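Local coordinates for protein beta-lactamase (Serratia marcescens, PDB 5GWA) that probably hydrolyses the beta-lactam ring of antibiotics as a class A extended-spectrum beta-lactamase, yielding substituted beta-amino acids, at residues 257-260 with 261-265. Numbering follows the deposited sequence.
With NA (sodium ion), chain M.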
ATOM      1  N   SER A 257     -15.246  -0.748  -8.526  1.00 18.17           N
ATOM      2  CA  SER A 257     -14.852  -1.678  -7.475  1.00 18.01           C
ATOM      3  C   SER A 257     -16.028  -2.195  -6.663  1.00 17.50           C
ATOM      4  O   SER A 257     -16.115  -3.372  -6.337  1.00 15.48           O
ATOM      5  CB  SER A 257     -13.819  -1.025  -6.578  1.00 23.01           C
ATOM      6  OG  SER A 257     -14.373   0.084  -5.891  1.00 25.65           O
ATOM      7  N   ASP A 258     -17.036  -1.371  -6.418  1.00 14.02           N
ATOM      8  CA  ASP A 258     -18.179  -1.870  -5.707  1.00 16.85           C
ATOM      9  C   ASP A 258     -18.908  -2.985  -6.450  1.00 13.82           C
ATOM     10  O   ASP A 258     -19.387  -3.955  -5.849  1.00 15.24           O
ATOM     11  CB  ASP A 258     -19.157  -0.720  -5.406  1.00 19.93           C
ATOM     12  CG  ASP A 258     -19.729  -0.079  -6.672  1.00 27.35           C
ATOM     13  OD1 ASP A 258     -18.959   0.295  -7.603  1.00 29.26           O
ATOM     14  OD2 ASP A 258     -20.958   0.109  -6.724  1.00 40.57           O
ATOM     15  N   VAL A 259     -18.988  -2.850  -7.769  1.00 15.26           N
ATOM     16  CA  VAL A 259     -19.613  -3.880  -8.604  1.00 14.17           C
ATOM     17  C   VAL A 259     -18.761  -5.145  -8.660  1.00 13.13           C
ATOM     18  O   VAL A 259     -19.295  -6.225  -8.519  1.00 13.35           O
ATOM     19  CB  VAL A 259     -19.825  -3.357 -10.036  1.00 17.05           C
ATOM     20  CG1 VAL A 259     -20.319  -4.451 -10.968  1.00 17.28           C
ATOM     21  CG2 VAL A 259     -20.833  -2.215 -10.012  1.00 19.90           C
ATOM     22  N   ASN A 260     -17.457  -4.981  -8.751  1.00 13.20           N
ATOM     23  CA  ASN A 260     -16.557  -6.124  -8.815  1.00 12.97           C
ATOM     24  C   ASN A 260     -16.671  -6.968  -7.549  1.00 14.59           C
ATOM     25  O   ASN A 260     -16.731  -8.198  -7.619  1.00 12.31           O
ATOM     26  CB  ASN A 260     -15.138  -5.641  -9.073  1.00 11.95           C
ATOM     27  CG  ASN A 260     -14.970  -5.036 -10.475  1.00 12.62           C
ATOM     28  OD1 ASN A 260     -15.645  -5.472 -11.404  1.00 14.40           O
ATOM     29  ND2 ASN A 260     -14.153  -4.020 -10.597  1.00 14.36           N
ATOM     30  N   GLU A 261     -16.729  -6.314  -6.387  1.00 13.58           N
ATOM     31  CA  GLU A 261     -16.896  -7.036  -5.146  1.00 13.05           C
ATOM     32  C   GLU A 261     -18.262  -7.691  -5.054  1.00 13.57           C
ATOM     33  O   GLU A 261     -18.394  -8.820  -4.625  1.00 11.10           O
ATOM     34  CB  GLU A 261     -16.641  -6.140  -3.930  1.00 13.51           C
ATOM     35  CG  GLU A 261     -15.242  -5.575  -3.888  1.00 13.37           C
ATOM     36  CD  GLU A 261     -14.847  -5.096  -2.500  1.00 18.70           C
ATOM     37  OE1 GLU A 261     -15.475  -4.193  -1.973  1.00 19.47           O
ATOM     38  OE2 GLU A 261     -13.900  -5.634  -1.907  1.00 18.62           O
ATOM     39  N   LYS A 262     -19.293  -6.959  -5.473  1.00 13.18           N
ATOM     40  CA  LYS A 262     -20.630  -7.463  -5.452  1.00 14.26           C
ATOM     41  C   LYS A 262     -20.816  -8.690  -6.328  1.00 12.35           C
ATOM     42  O   LYS A 262     -21.513  -9.619  -5.945  1.00 12.31           O
ATOM     43  CB  LYS A 262     -21.581  -6.339  -5.891  1.00 15.99           C
ATOM     44  CG  LYS A 262     -23.046  -6.703  -5.883  1.00 20.72           C
ATOM     45  CD  LYS A 262     -23.589  -6.819  -4.473  1.00 22.04           C
ATOM     46  CE  LYS A 262     -24.054  -5.473  -3.936  1.00 30.21           C
ATOM     47  NZ  LYS A 262     -24.386  -5.529  -2.481  1.00 31.07           N
ATOM     48  N   ILE A 263     -20.079  -8.759  -7.445  1.00 12.89           N
ATOM     49  CA  ILE A 263     -20.123  -9.962  -8.277  1.00 11.91           C
ATOM     50  C   ILE A 263     -19.700 -11.189  -7.484  1.00 11.97           C
ATOM     51  O   ILE A 263     -20.366 -12.229  -7.505  1.00 11.25           O
ATOM     52  CB  ILE A 263     -19.251  -9.821  -9.528  1.00 11.83           C
ATOM     53  CG1 ILE A 263     -19.925  -8.875 -10.546  1.00 11.79           C
ATOM     54  CG2 ILE A 263     -19.031 -11.167 -10.201  1.00 12.06           C
ATOM     55  CD1 ILE A 263     -19.012  -8.363 -11.614  1.00 13.29           C
ATOM     56  N   ILE A 264     -18.618 -11.045  -6.724  1.00 11.66           N
ATOM     57  CA  ILE A 264     -18.160 -12.164  -5.893  1.00 10.25           C
ATOM     58  C   ILE A 264     -19.188 -12.532  -4.835  1.00 10.22           C
ATOM     59  O   ILE A 264     -19.514 -13.717  -4.644  1.00 11.18           O
ATOM     60  CB  ILE A 264     -16.807 -11.846  -5.206  1.00  9.83           C
ATOM     61  CG1 ILE A 264     -15.752 -11.475  -6.265  1.00  9.35           C
ATOM     62  CG2 ILE A 264     -16.335 -13.041  -4.373  1.00 10.25           C
ATOM     63  CD1 ILE A 264     -14.439 -10.971  -5.717  1.00  9.17           C
ATOM     64  N   ALA A 265     -19.732 -11.508  -4.181  1.00 11.84           N
ATOM     65  CA  ALA A 265     -20.647 -11.697  -3.057  1.00 11.85           C
ATOM     66  C   ALA A 265     -21.941 -12.380  -3.528  1.00 11.92           C
ATOM     67  O   ALA A 265     -22.441 -13.305  -2.903  1.00 12.61           O
ATOM     68  CB  ALA A 265     -20.946 -10.349  -2.395  1.00 12.91           C
TER
HETATM   69 NA    NA M 312     -14.611  -6.120   0.676  1.00 25.78          NA
HETATM   70  O   HOH W   1     -15.393  -0.936  -3.230  1.00 23.66           O
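The first turns of the C-terminal helix 257-276, which packs on the five-stranded antiparallel sheet of the class A beta-lactamase fold, join Ser257, Asp258 and Val259 to Glu261, Lys262 and Ile263. Three successive i to i+4 backbone bonds hold this end: Glu261 N to Ser257 O, Lys262 N to Asp258 O, and Ile263 N to Val259 O, the last at 2.9 Å. One turn apart, Val259 CG1 lies 4.2 Å from Ile263 CD1, a loose apolar touch. Ile263 and Ile264 pack on Val250 of strand 243-253. Buried Asn260 faces the same sheet, its OD1 bonded to Ser253 OG and its ND2 to Glu255 O, so both ends of the amide are used and its rotation is fixed. Glu261 sends CG beside its own backbone N (chi1 -61°), placing that carbon 3.4 Å from Ser257 O, and the chain then extends to a carboxylate with divided duties. OE1 forms a salt bridge with Lys76 of the second subunit and accepts a weak bond from a water that also meets Ser257 OG at 3.0 Å. OE2 is hydrogen-bonded to Arg201 NE; these two positive side chains and a bound sodium ion together probably favour the ionised carboxylate. Lys200 belongs to the same sodium site, where the ion lies 2.7 Å from Glu261 OE2.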